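Local coordinates for protein pngf-ii (Elizabethkingia meningoseptica, PDB 4R4X) that probably removes N-linked glycans from glycoproteins and glycopeptides as a peptide:N-glycosidase, hydrolysing the bond between the glycan and its asparagine, at residues N109-W114 and S126-D131; I208-F211 and I216-K219; P274-G279 and G286-P291; P327-I332 and S365-Q370. All coordinates share one frame; numbering follows the deposited sequence.

Contact 1 (N109-W114 and S126-D131); sequences NTIEVW and SILGQD
Ile-111 and Val-113 meet Leu-128 and Gly-129 with no flat side-chain group between the segments. The amide of Gln-130 is turned back into its own loop, where Gln-130 NE2 donates to Ser-126 O at 2.8 Å along a nearly straight bond (175°). The acceptor lies in the amide plane, whereas the donor stands above the carbonyl plane of Ser-126. Gln-130 OE1 is bonded to Arg-55, which helps fix the group's rotation.

Leu-128 reaches out with CG anti to its carbonyl carbon (chi1 -63°), and the Leu-128 and Ile-111 side chains cross at about a right angle, with Leu-128 CD1 doing the touching. That methyl stands 3.9 Å from Ile-111 CD1 and 4.1 Å from CG1 and CG2 of Ile-111. Beside it, Val-113 CG1 approaches Gly-129 CA at 4.4 Å.

Residues 127-130 form a type II beta turn with Gly-129 at its third position, where phi is positive. Its closing bond, Gln-130 N to Ile-127 O, is weak at 3.4 Å, but Gln-83 reinforces the turn by bonding both Ile-127 O and Gly-129 N. The turn belongs to the connection between strands 109-116 and 134-140, antiparallel neighbours in the domain related to the LolA/LolB clan, and it folds back over the side of strand 109-116 that carries Ile-111 and Val-113. The close contacts are between carbons and no hydrogen bond crosses, so the two segments are held to each other by van der Waals packing, while the polar bonds that shape the turn stay within the loop or go to Gln-83 and Arg-55.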
loop_
_atom_site.group_PDB
_atom_site.type_symbol
_atom_site.label_atom_id
_atom_site.label_comp_id
_atom_site.label_asym_id
_atom_site.label_seq_id
_atom_site.Cartn_x
_atom_site.Cartn_y
_atom_site.Cartn_z
ATOM N N ASN A 109 29.043 7.955 -12.656
ATOM C CA ASN A 109 30.022 7.149 -11.938
ATOM C C ASN A 109 31.130 6.736 -12.900
ATOM O O ASN A 109 30.861 6.388 -14.043
ATOM C CB ASN A 109 29.384 5.905 -11.311
ATOM C CG ASN A 109 28.553 6.227 -10.081
ATOM O OD1 ASN A 109 28.912 7.085 -9.275
ATOM N ND2 ASN A 109 27.445 5.531 -9.925
ATOM N N THR A 110 32.370 6.823 -12.429
ATOM C CA THR A 110 33.540 6.361 -13.158
ATOM C C THR A 110 33.943 4.983 -12.665
ATOM O O THR A 110 34.100 4.763 -11.454
ATOM C CB THR A 110 34.720 7.311 -12.938
ATOM O OG1 THR A 110 34.353 8.608 -13.404
ATOM C CG2 THR A 110 35.961 6.834 -13.699
ATOM N N ILE A 111 34.095 4.054 -13.599
ATOM C CA ILE A 111 34.487 2.688 -13.257
ATOM C C ILE A 111 35.713 2.277 -14.053
ATOM O O ILE A 111 35.679 2.222 -15.289
ATOM C CB ILE A 111 33.365 1.661 -13.521
ATOM C CG1 ILE A 111 32.076 2.060 -12.789
ATOM C CG2 ILE A 111 33.824 0.274 -13.086
ATOM C CD1 ILE A 111 31.069 2.743 -13.690
ATOM N N GLU A 112 36.797 1.987 -13.334
ATOM C CA GLU A 112 38.013 1.475 -13.947
ATOM C C GLU A 112 37.958 -0.056 -13.942
ATOM O O GLU A 112 37.641 -0.675 -12.922
ATOM C CB GLU A 112 39.236 1.949 -13.179
ATOM C CG GLU A 112 39.328 3.453 -12.975
ATOM C CD GLU A 112 40.380 3.798 -11.934
ATOM O OE1 GLU A 112 40.031 3.960 -10.738
ATOM O OE2 GLU A 112 41.562 3.860 -12.312
ATOM N N VAL A 113 38.279 -0.645 -15.087
ATOM C CA VAL A 113 38.207 -2.079 -15.299
ATOM C C VAL A 113 39.593 -2.602 -15.730
ATOM O O VAL A 113 40.199 -2.105 -16.687
ATOM C CB VAL A 113 37.101 -2.383 -16.327
ATOM C CG1 VAL A 113 37.016 -3.855 -16.636
ATOM C CG2 VAL A 113 35.759 -1.879 -15.785
ATOM N N TRP A 114 40.115 -3.563 -14.970
ATOM C CA TRP A 114 41.369 -4.208 -15.295
ATOM C C TRP A 114 41.077 -5.633 -15.738
ATOM O O TRP A 114 40.447 -6.378 -14.997
ATOM C CB TRP A 114 42.239 -4.273 -14.072
ATOM C CG TRP A 114 42.758 -3.006 -13.599
ATOM C CD1 TRP A 114 42.165 -2.145 -12.744
ATOM C CD2 TRP A 114 44.043 -2.459 -13.902
ATOM N NE1 TRP A 114 42.999 -1.074 -12.489
ATOM C CE2 TRP A 114 44.161 -1.249 -13.194
ATOM C CE3 TRP A 114 45.103 -2.880 -14.697
ATOM C CZ2 TRP A 114 45.304 -0.452 -13.253
ATOM C CZ3 TRP A 114 46.257 -2.067 -14.773
ATOM C CH2 TRP A 114 46.332 -0.868 -14.050
ATOM N N SER A 126 30.957 -8.041 -12.542
ATOM C CA SER A 126 29.725 -7.330 -12.902
ATOM C C SER A 126 29.551 -7.411 -14.423
ATOM O O SER A 126 30.395 -7.949 -15.118
ATOM C CB SER A 126 29.772 -5.859 -12.444
ATOM O OG SER A 126 30.652 -5.103 -13.260
ATOM N N ILE A 127 28.474 -6.865 -14.946
ATOM C CA ILE A 127 28.292 -6.854 -16.416
ATOM C C ILE A 127 29.352 -5.992 -17.175
ATOM O O ILE A 127 29.627 -6.228 -18.373
ATOM C CB ILE A 127 26.878 -6.352 -16.752
ATOM C CG1 ILE A 127 26.498 -6.678 -18.211
ATOM C CG2 ILE A 127 26.766 -4.860 -16.454
ATOM C CD1 ILE A 127 26.523 -8.146 -18.573
ATOM N N LEU A 128 29.933 -4.996 -16.495
ATOM C CA LEU A 128 30.841 -4.053 -17.157
ATOM C C LEU A 128 32.152 -4.691 -17.569
ATOM O O LEU A 128 32.812 -5.349 -16.770
ATOM C CB LEU A 128 31.136 -2.851 -16.276
ATOM C CG LEU A 128 29.925 -1.984 -15.947
ATOM C CD1 LEU A 128 30.333 -0.857 -15.016
ATOM C CD2 LEU A 128 29.256 -1.462 -17.206
ATOM N N GLY A 129 32.509 -4.517 -18.835
ATOM C CA GLY A 129 33.767 -5.037 -19.369
ATOM C C GLY A 129 33.794 -6.482 -19.816
ATOM O O GLY A 129 34.860 -6.976 -20.209
ATOM N N GLN A 130 32.638 -7.161 -19.774
ATOM C CA GLN A 130 32.548 -8.591 -20.062
ATOM C C GLN A 130 32.931 -8.951 -21.480
ATOM O O GLN A 130 33.209 -10.105 -21.745
ATOM C CB GLN A 130 31.116 -9.086 -19.884
ATOM C CG GLN A 130 30.650 -9.143 -18.453
ATOM C CD GLN A 130 31.068 -10.400 -17.742
ATOM O OE1 GLN A 130 31.402 -11.425 -18.358
ATOM N NE2 GLN A 130 31.022 -10.343 -16.426
ATOM N N ASP A 131 32.899 -8.001 -22.408
ATOM C CA ASP A 131 33.424 -8.308 -23.735
ATOM C C ASP A 131 34.895 -7.948 -23.931
ATOM O O ASP A 131 35.426 -8.230 -24.987
ATOM C CB ASP A 131 32.594 -7.666 -24.835
ATOM C CG ASP A 131 32.740 -8.395 -26.152
ATOM O OD1 ASP A 131 32.777 -9.650 -26.162
ATOM O OD2 ASP A 131 32.854 -7.707 -27.173
#

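Contact 2 (I208-F211 and I216-K219); sequences IQRF and IILK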
loop_
_atom_site.group_PDB
_atom_site.type_symbol
_atom_site.label_atom_id
_atom_site.label_comp_id
_atom_site.label_asym_id
_atom_site.label_seq_id
_atom_site.Cartn_x
_atom_site.Cartn_y
_atom_site.Cartn_z
ATOM N N ILE A 208 -18.891 -11.714 -5.546
ATOM C CA ILE A 208 -19.159 -10.375 -5.009
ATOM C C ILE A 208 -20.625 -10.180 -4.616
ATOM O O ILE A 208 -21.526 -10.324 -5.447
ATOM C CB ILE A 208 -18.784 -9.316 -6.053
ATOM C CG1 ILE A 208 -17.308 -9.489 -6.422
ATOM C CG2 ILE A 208 -19.065 -7.906 -5.517
ATOM C CD1 ILE A 208 -16.763 -8.446 -7.356
ATOM N N GLN A 209 -20.857 -9.826 -3.360
ATOM C CA GLN A 209 -22.176 -9.426 -2.911
ATOM C C GLN A 209 -22.352 -7.928 -3.117
ATOM O O GLN A 209 -21.406 -7.135 -2.912
ATOM C CB GLN A 209 -22.368 -9.798 -1.451
ATOM C CG GLN A 209 -22.166 -11.290 -1.195
ATOM C CD GLN A 209 -22.073 -11.616 0.283
ATOM O OE1 GLN A 209 -21.056 -12.102 0.769
ATOM N NE2 GLN A 209 -23.126 -11.372 0.984
ATOM N N ARG A 210 -23.558 -7.532 -3.500
ATOM C CA ARG A 210 -23.844 -6.124 -3.777
ATOM C C ARG A 210 -25.062 -5.677 -3.004
ATOM O O ARG A 210 -26.094 -6.336 -3.017
ATOM C CB ARG A 210 -24.081 -5.897 -5.267
ATOM C CG ARG A 210 -22.969 -6.431 -6.150
ATOM C CD ARG A 210 -23.076 -5.938 -7.599
ATOM N NE ARG A 210 -21.835 -6.265 -8.306
ATOM C CZ ARG A 210 -21.488 -7.485 -8.709
ATOM N NH1 ARG A 210 -20.311 -7.672 -9.292
ATOM N NH2 ARG A 210 -22.300 -8.537 -8.523
ATOM N N PHE A 211 -24.948 -4.554 -2.323
ATOM C CA PHE A 211 -26.053 -4.045 -1.522
ATOM C C PHE A 211 -26.258 -2.575 -1.881
ATOM O O PHE A 211 -25.493 -2.006 -2.670
ATOM C CB PHE A 211 -25.744 -4.181 -0.032
ATOM C CG PHE A 211 -25.420 -5.585 0.411
ATOM C CD1 PHE A 211 -26.439 -6.471 0.793
ATOM C CD2 PHE A 211 -24.109 -6.031 0.429
ATOM C CE1 PHE A 211 -26.128 -7.758 1.204
ATOM C CE2 PHE A 211 -23.797 -7.308 0.831
ATOM C CZ PHE A 211 -24.806 -8.180 1.208
ATOM N N ILE A 216 -22.726 -0.556 -2.725
ATOM C CA ILE A 216 -21.853 -1.308 -1.809
ATOM C C ILE A 216 -21.488 -2.638 -2.456
ATOM O O ILE A 216 -22.380 -3.381 -2.884
ATOM C CB ILE A 216 -22.567 -1.610 -0.488
ATOM C CG1 ILE A 216 -23.132 -0.330 0.148
ATOM C CG2 ILE A 216 -21.632 -2.313 0.480
ATOM C CD1 ILE A 216 -24.249 -0.597 1.150
ATOM N N ILE A 217 -20.192 -2.905 -2.572
ATOM C CA ILE A 217 -19.699 -4.205 -3.006
ATOM C C ILE A 217 -18.874 -4.852 -1.881
ATOM O O ILE A 217 -18.062 -4.181 -1.216
ATOM C CB ILE A 217 -18.888 -4.133 -4.325
ATOM C CG1 ILE A 217 -17.681 -3.201 -4.203
ATOM C CG2 ILE A 217 -19.786 -3.655 -5.468
ATOM C CD1 ILE A 217 -16.891 -3.050 -5.487
ATOM N N LEU A 218 -19.037 -6.161 -1.706
ATOM C CA LEU A 218 -18.481 -6.856 -0.536
ATOM C C LEU A 218 -17.992 -8.250 -0.916
ATOM O O LEU A 218 -18.630 -8.918 -1.710
ATOM C CB LEU A 218 -19.581 -6.999 0.515
ATOM C CG LEU A 218 -19.120 -7.419 1.909
ATOM C CD1 LEU A 218 -18.488 -6.234 2.596
ATOM C CD2 LEU A 218 -20.265 -7.914 2.786
ATOM N N LYS A 219 -16.879 -8.692 -0.344
ATOM C CA LYS A 219 -16.478 -10.085 -0.495
ATOM C C LYS A 219 -15.762 -10.584 0.745
ATOM O O LYS A 219 -15.407 -9.800 1.639
ATOM C CB LYS A 219 -15.616 -10.297 -1.738
ATOM C CG LYS A 219 -14.279 -9.611 -1.734
ATOM C CD LYS A 219 -13.271 -10.235 -2.719
ATOM C CE LYS A 219 -13.811 -10.405 -4.116
ATOM N NZ LYS A 219 -12.780 -10.926 -5.054
#
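Gln-209 and Phe-211 pair with Leu-218 and Ile-216 in an antiparallel beta hairpin whose first strand, 209-211, edges a nine-stranded antiparallel sheet. Gln-209 N reaches Leu-218 O at 2.9 Å, and Leu-218 N returns to Gln-209 O at 2.8 Å, both in the carbonyl plane. At the turn end, Phe-211 N lies 2.9 Å from Ile-216 O; Ile-216 N to Phe-211 O is longer, 3.1 Å, and comes from above the carbonyl plane (39° out). The intervening pair, Arg-210 and Ile-217, is non-hydrogen-bonded and flanked by CA-H...O contacts: Arg-210 CA lies 3.2 Å from Ile-216 O. On their other side Ile-217 and Lys-219 bond by backbone to Ala-348 and Ile-346 of strand 343-350, tying the hairpin into the sheet. Arg-210 N bonds instead to Ser-204 OG, and Ile-208 N to Asp-205 OD1.

Gln-209 NE2 bonds to Tyr-263 OH, and Lys-219 NZ to Val-190 O. The Arg-210 guanidinium forms salt bridges through NH1 to Glu-194 and through NH2 to the same Asp-205, with Lys-203 O a further acceptor for NH2.

Phe-211 and Leu-218 share a face of the sheet with Ile-216, and helix 262-268 packs there; Phe-211 CE2 touches Leu-218 CD2 at 4.1 Å. On the Arg-210 and Ile-217 side, the Ile-208 CG2 methyl sits over the centre of one guanidinium face and also lies 4.0 Å from Ile-217 CB.

Contact 3 (P274-G279 and G286-P291); sequences PVYQNG and GVALTP
Pro-274 and Gly-286 lie at the close end of this contact, their CA atoms 5.2 Å apart. There Gly-286 N donates to Pro-274 O at 2.8 Å with an N-H...O angle of 164°, the one hydrogen bond between the segments. Farther along, the chains diverge, and Tyr-276 CA stands 6.9 Å from Val-287 CA. Gly-286 has a positive phi (68°), just after strand 284-285 ends, where the chain becomes irregular.

This bond extends a short two-stranded antiparallel hairpin, in which strand 275-276 faces strand 284-285 and Tyr-276 is backbone-bonded to Tyr-284. The segment after it, 286-291, is irregular, yet Val-287 and Leu-289 make backbone bonds to Asn-384 and Val-382 of strand 378-384.

Among the side chains, Tyr-276 and Val-287 cross at about a right angle. Val-287 CG2 presses against the base of the tyrosine, 3.6 Å from Tyr-276 CB and 3.8 Å from Tyr-276 CG. With CG anti to the backbone N (chi1 178°), the tyrosine extends past Val-287, and Ala-288 CB comes obliquely to its ring at 4.4 Å from Tyr-276 CD1. The hydroxyl at the far end is gripped by Gly-405 O and Glu-407 N. At the proline end, Thr-290 turns its methyl CG2 to Pro-274 CB, 4.0 Å away, while Thr-290 OG1 bonds to the backbone N of Asp-292.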
loop_
_atom_site.group_PDB
_atom_site.type_symbol
_atom_site.label_atom_id
_atom_site.label_comp_id
_atom_site.label_asym_id
_atom_site.label_seq_id
_atom_site.Cartn_x
_atom_site.Cartn_y
_atom_site.Cartn_z
ATOM N N PRO A 274 -28.934 -2.423 15.820
ATOM C CA PRO A 274 -29.383 -1.754 17.054
ATOM C C PRO A 274 -29.712 -0.281 16.836
ATOM O O PRO A 274 -28.982 0.418 16.118
ATOM C CB PRO A 274 -28.184 -1.882 17.991
ATOM C CG PRO A 274 -27.354 -2.976 17.451
ATOM C CD PRO A 274 -27.628 -3.077 15.979
ATOM N N VAL A 275 -30.805 0.179 17.447
ATOM C CA VAL A 275 -31.250 1.579 17.350
ATOM C C VAL A 275 -30.489 2.455 18.351
ATOM O O VAL A 275 -30.338 2.093 19.509
ATOM C CB VAL A 275 -32.789 1.698 17.583
ATOM C CG1 VAL A 275 -33.233 3.145 17.630
ATOM C CG2 VAL A 275 -33.566 0.992 16.479
ATOM N N TYR A 276 -29.958 3.588 17.896
ATOM C CA TYR A 276 -29.334 4.576 18.773
ATOM C C TYR A 276 -30.215 5.821 18.847
ATOM O O TYR A 276 -30.670 6.328 17.830
ATOM C CB TYR A 276 -27.927 4.981 18.260
ATOM C CG TYR A 276 -27.253 6.055 19.111
ATOM C CD1 TYR A 276 -26.697 5.751 20.354
ATOM C CD2 TYR A 276 -27.181 7.362 18.677
ATOM C CE1 TYR A 276 -26.090 6.731 21.138
ATOM C CE2 TYR A 276 -26.574 8.347 19.438
ATOM C CZ TYR A 276 -26.041 8.033 20.674
ATOM O OH TYR A 276 -25.449 9.014 21.417
ATOM N N GLN A 277 -30.440 6.320 20.054
ATOM C CA GLN A 277 -31.251 7.539 20.264
ATOM C C GLN A 277 -30.593 8.397 21.337
ATOM O O GLN A 277 -30.031 7.850 22.289
ATOM C CB GLN A 277 -32.683 7.151 20.658
ATOM C CG GLN A 277 -33.448 6.530 19.506
ATOM C CD GLN A 277 -34.859 6.076 19.853
ATOM O OE1 GLN A 277 -35.654 5.777 18.965
ATOM N NE2 GLN A 277 -35.157 5.994 21.124
ATOM N N ASN A 278 -30.621 9.726 21.190
ATOM C CA ASN A 278 -29.891 10.582 22.123
ATOM C C ASN A 278 -30.654 11.802 22.628
ATOM O O ASN A 278 -30.036 12.719 23.202
ATOM C CB ASN A 278 -28.574 11.056 21.504
ATOM C CG ASN A 278 -28.780 12.060 20.395
ATOM O OD1 ASN A 278 -29.918 12.437 20.063
ATOM N ND2 ASN A 278 -27.675 12.501 19.804
ATOM N N GLY A 279 -31.969 11.814 22.404
ATOM C CA GLY A 279 -32.828 12.919 22.844
ATOM C C GLY A 279 -33.275 13.875 21.748
ATOM O O GLY A 279 -34.131 14.707 21.990
ATOM N N GLY A 286 -27.177 1.275 14.099
ATOM C CA GLY A 286 -25.912 0.553 14.024
ATOM C C GLY A 286 -24.670 1.411 14.147
ATOM O O GLY A 286 -23.605 1.030 13.659
ATOM N N VAL A 287 -24.803 2.541 14.826
ATOM C CA VAL A 287 -23.722 3.524 14.904
ATOM C C VAL A 287 -22.842 3.384 16.135
ATOM O O VAL A 287 -21.780 4.016 16.194
ATOM C CB VAL A 287 -24.236 4.975 14.817
ATOM C CG1 VAL A 287 -24.978 5.162 13.521
ATOM C CG2 VAL A 287 -25.099 5.359 16.018
ATOM N N ALA A 288 -23.276 2.568 17.096
ATOM C CA ALA A 288 -22.562 2.412 18.356
ATOM C C ALA A 288 -22.432 0.954 18.783
ATOM O O ALA A 288 -23.331 0.144 18.560
ATOM C CB ALA A 288 -23.265 3.199 19.461
ATOM N N LEU A 289 -21.304 0.629 19.412
ATOM C CA LEU A 289 -21.106 -0.685 19.967
ATOM C C LEU A 289 -22.183 -0.924 21.038
ATOM O O LEU A 289 -22.580 0.011 21.735
ATOM C CB LEU A 289 -19.694 -0.781 20.557
ATOM C CG LEU A 289 -19.277 -1.847 21.559
ATOM C CD1 LEU A 289 -17.759 -1.842 21.631
ATOM C CD2 LEU A 289 -19.882 -1.608 22.928
ATOM N N THR A 290 -22.699 -2.150 21.094
ATOM C CA THR A 290 -23.533 -2.582 22.220
ATOM C C THR A 290 -22.990 -3.955 22.682
ATOM O O THR A 290 -22.115 -4.527 22.046
ATOM C CB THR A 290 -25.023 -2.695 21.838
ATOM O OG1 THR A 290 -25.233 -3.908 21.134
ATOM C CG2 THR A 290 -25.516 -1.535 20.986
ATOM N N PRO A 291 -23.529 -4.502 23.776
ATOM C CA PRO A 291 -23.072 -5.823 24.184
ATOM C C PRO A 291 -23.221 -6.895 23.103
ATOM O O PRO A 291 -22.484 -7.871 23.118
ATOM C CB PRO A 291 -23.967 -6.132 25.402
ATOM C CG PRO A 291 -24.305 -4.794 25.963
ATOM C CD PRO A 291 -24.509 -3.940 24.730
#

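Contact 4 (P327-I332 and S365-Q370); sequences PYRQDI and SIHPDQ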
loop_
_atom_site.group_PDB
_atom_site.type_symbol
_atom_site.label_atom_id
_atom_site.label_comp_id
_atom_site.label_asym_id
_atom_site.label_seq_id
_atom_site.Cartn_x
_atom_site.Cartn_y
_atom_site.Cartn_z
ATOM N N PRO A 327 -5.917 7.632 -7.418
ATOM C CA PRO A 327 -5.384 6.641 -6.515
ATOM C C PRO A 327 -5.481 7.098 -5.063
ATOM O O PRO A 327 -5.293 8.287 -4.773
ATOM C CB PRO A 327 -3.934 6.573 -6.924
ATOM C CG PRO A 327 -3.608 7.995 -7.317
ATOM C CD PRO A 327 -4.890 8.620 -7.788
ATOM N N TYR A 328 -5.772 6.140 -4.189
ATOM C CA TYR A 328 -5.829 6.355 -2.755
ATOM C C TYR A 328 -5.118 5.200 -2.063
ATOM O O TYR A 328 -5.463 4.035 -2.277
ATOM C CB TYR A 328 -7.265 6.382 -2.256
ATOM C CG TYR A 328 -8.258 7.270 -2.986
ATOM C CD1 TYR A 328 -8.904 6.821 -4.129
ATOM C CD2 TYR A 328 -8.603 8.533 -2.486
ATOM C CE1 TYR A 328 -9.865 7.595 -4.764
ATOM C CE2 TYR A 328 -9.549 9.323 -3.131
ATOM C CZ TYR A 328 -10.175 8.843 -4.267
ATOM O OH TYR A 328 -11.142 9.586 -4.913
ATOM N N ARG A 329 -4.156 5.509 -1.209
ATOM C CA ARG A 329 -3.474 4.462 -0.477
ATOM C C ARG A 329 -3.246 4.908 0.955
ATOM O O ARG A 329 -2.666 5.979 1.206
ATOM C CB ARG A 329 -2.146 4.089 -1.149
ATOM C CG ARG A 329 -1.494 2.813 -0.593
ATOM C CD ARG A 329 -0.204 2.449 -1.333
ATOM N NE ARG A 329 0.275 1.086 -1.039
ATOM C CZ ARG A 329 1.505 0.635 -1.289
ATOM N NH1 ARG A 329 2.433 1.434 -1.810
ATOM N NH2 ARG A 329 1.839 -0.630 -0.998
ATOM N N GLN A 330 -3.683 4.063 1.883
ATOM C CA GLN A 330 -3.565 4.340 3.307
ATOM C C GLN A 330 -2.820 3.218 4.059
ATOM O O GLN A 330 -3.057 2.020 3.836
ATOM C CB GLN A 330 -4.948 4.482 3.916
ATOM C CG GLN A 330 -4.897 4.831 5.411
ATOM C CD GLN A 330 -6.127 5.526 5.924
ATOM O OE1 GLN A 330 -6.641 5.240 7.032
ATOM N NE2 GLN A 330 -6.609 6.433 5.163
ATOM N N ASP A 331 -1.939 3.637 4.946
ATOM C CA ASP A 331 -1.248 2.765 5.908
ATOM C C ASP A 331 -2.278 2.375 6.960
ATOM O O ASP A 331 -2.883 3.238 7.581
ATOM C CB ASP A 331 -0.112 3.564 6.504
ATOM C CG ASP A 331 0.745 2.788 7.513
ATOM O OD1 ASP A 331 0.356 1.680 7.967
ATOM O OD2 ASP A 331 1.812 3.341 7.860
ATOM N N ILE A 332 -2.507 1.083 7.134
ATOM C CA ILE A 332 -3.467 0.602 8.123
ATOM C C ILE A 332 -2.815 -0.376 9.125
ATOM O O ILE A 332 -3.498 -1.240 9.685
ATOM C CB ILE A 332 -4.681 -0.072 7.441
ATOM C CG1 ILE A 332 -4.244 -1.089 6.394
ATOM C CG2 ILE A 332 -5.585 0.963 6.793
ATOM C CD1 ILE A 332 -5.410 -1.950 5.921
ATOM N N SER A 365 -1.796 -4.774 0.811
ATOM C CA SER A 365 -0.432 -5.271 0.762
ATOM C C SER A 365 0.152 -5.361 2.172
ATOM O O SER A 365 -0.093 -4.486 3.039
ATOM C CB SER A 365 0.459 -4.395 -0.118
ATOM O OG SER A 365 0.568 -3.083 0.380
ATOM N N ILE A 366 0.906 -6.433 2.380
ATOM C CA ILE A 366 1.551 -6.744 3.648
ATOM C C ILE A 366 3.053 -6.840 3.419
ATOM O O ILE A 366 3.523 -7.605 2.558
ATOM C CB ILE A 366 1.035 -8.062 4.246
ATOM C CG1 ILE A 366 -0.488 -8.060 4.321
ATOM C CG2 ILE A 366 1.657 -8.301 5.636
ATOM C CD1 ILE A 366 -1.096 -9.434 4.228
ATOM N N HIS A 367 3.797 -6.042 4.180
ATOM C CA HIS A 367 5.215 -5.854 3.966
ATOM C C HIS A 367 6.012 -6.380 5.170
ATOM O O HIS A 367 5.627 -6.109 6.317
ATOM C CB HIS A 367 5.508 -4.382 3.683
ATOM C CG HIS A 367 4.709 -3.849 2.541
ATOM N ND1 HIS A 367 5.165 -3.862 1.235
ATOM C CD2 HIS A 367 3.441 -3.383 2.492
ATOM C CE1 HIS A 367 4.229 -3.380 0.439
ATOM N NE2 HIS A 367 3.165 -3.104 1.174
ATOM N N PRO A 368 7.098 -7.140 4.904
ATOM C CA PRO A 368 7.881 -7.909 5.891
ATOM C C PRO A 368 8.816 -7.031 6.740
ATOM O O PRO A 368 10.006 -7.307 6.872
ATOM C CB PRO A 368 8.703 -8.870 5.002
ATOM C CG PRO A 368 8.911 -8.094 3.744
ATOM C CD PRO A 368 7.600 -7.386 3.526
ATOM N N ASP A 369 8.262 -5.991 7.331
ATOM C CA ASP A 369 9.009 -5.069 8.135
ATOM C C ASP A 369 9.137 -5.598 9.574
ATOM O O ASP A 369 8.524 -6.595 9.933
ATOM C CB ASP A 369 8.262 -3.725 8.146
ATOM C CG ASP A 369 8.371 -3.000 6.841
ATOM O OD1 ASP A 369 9.447 -3.105 6.204
ATOM O OD2 ASP A 369 7.399 -2.301 6.451
ATOM N N GLN A 370 9.904 -4.886 10.385
ATOM C CA GLN A 370 10.016 -5.166 11.822
ATOM C C GLN A 370 9.902 -3.816 12.555
ATOM O O GLN A 370 10.726 -3.481 13.395
ATOM C CB GLN A 370 11.342 -5.888 12.139
ATOM C CG GLN A 370 11.592 -7.166 11.314
ATOM C CD GLN A 370 13.052 -7.641 11.287
ATOM O OE1 GLN A 370 13.997 -6.845 11.262
ATOM N NE2 GLN A 370 13.236 -8.956 11.261
HETATM O O HOH W 1 -1.449 -1.263 -0.828
#
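Arg-329 brings the edge of its guanidinium to Ser-365: Arg-329 NH2 is 3.1 Å from Ser-365 OG, which lies in the plane of the group. The same nitrogen is 3.5 Å from His-367 NE2. Arginine and histidine arrive from opposite directions, their flat groups inclined at 62°, and the approach to the imidazole is oblique.

A water molecule supplies the clearer link. It accepts a hydrogen bond from Arg-329 NE at 2.9 Å and lies 3.0 Å from Ser-365 OG, to which it is also bonded. The serine hydroxyl is thus a junction, since it also shares a hydrogen bond of 2.7 Å with His-367 NE2.

Arg-329 leaves the strand with CG anti to the backbone N (chi1 -169°) and continues fully extended to NE, which carries the guanidinium across to the other segment. His-367 has its ring stacked on Phe-185. Just beyond it, an inverse gamma turn centred on Pro-368 ends the strand's course, with Asp-369 N bonded to His-367 O at 2.8 Å.

Strands 326-331 and 358-367 are not adjacent in their four-stranded antiparallel sheet: strand 231-240 runs between them, bonded through its backbone to Gln-330 on one side and Ser-365 on the other, so the arginine reaches over this middle strand, and strand 186-196 flanks 358-367 on its far side.

How the contacts relate
Along the chain the contacts follow one another without interleaving. Contact 1 stands apart in the N-terminal domain, centre to centre about 56, 70 and 38 Å from contacts 2, 3 and 4. Contacts 2 and 3 and the first segment of contact 4 fall in the range related to the N-terminal part of peptide-N-glycosidase F. Between centres, contact 2 is about 24 Å from contact 3 and about 23 Å from contact 4. Contact 2 lies at one edge of the nine-stranded sheet, whereas contact 3 bonds to strand 378-384 at its other edge. Contact 4 reaches across three strands of a separate four-stranded sheet. Contacts 2 to 4 thus tie together the glycosidase-related part, which probably holds the enzyme activity.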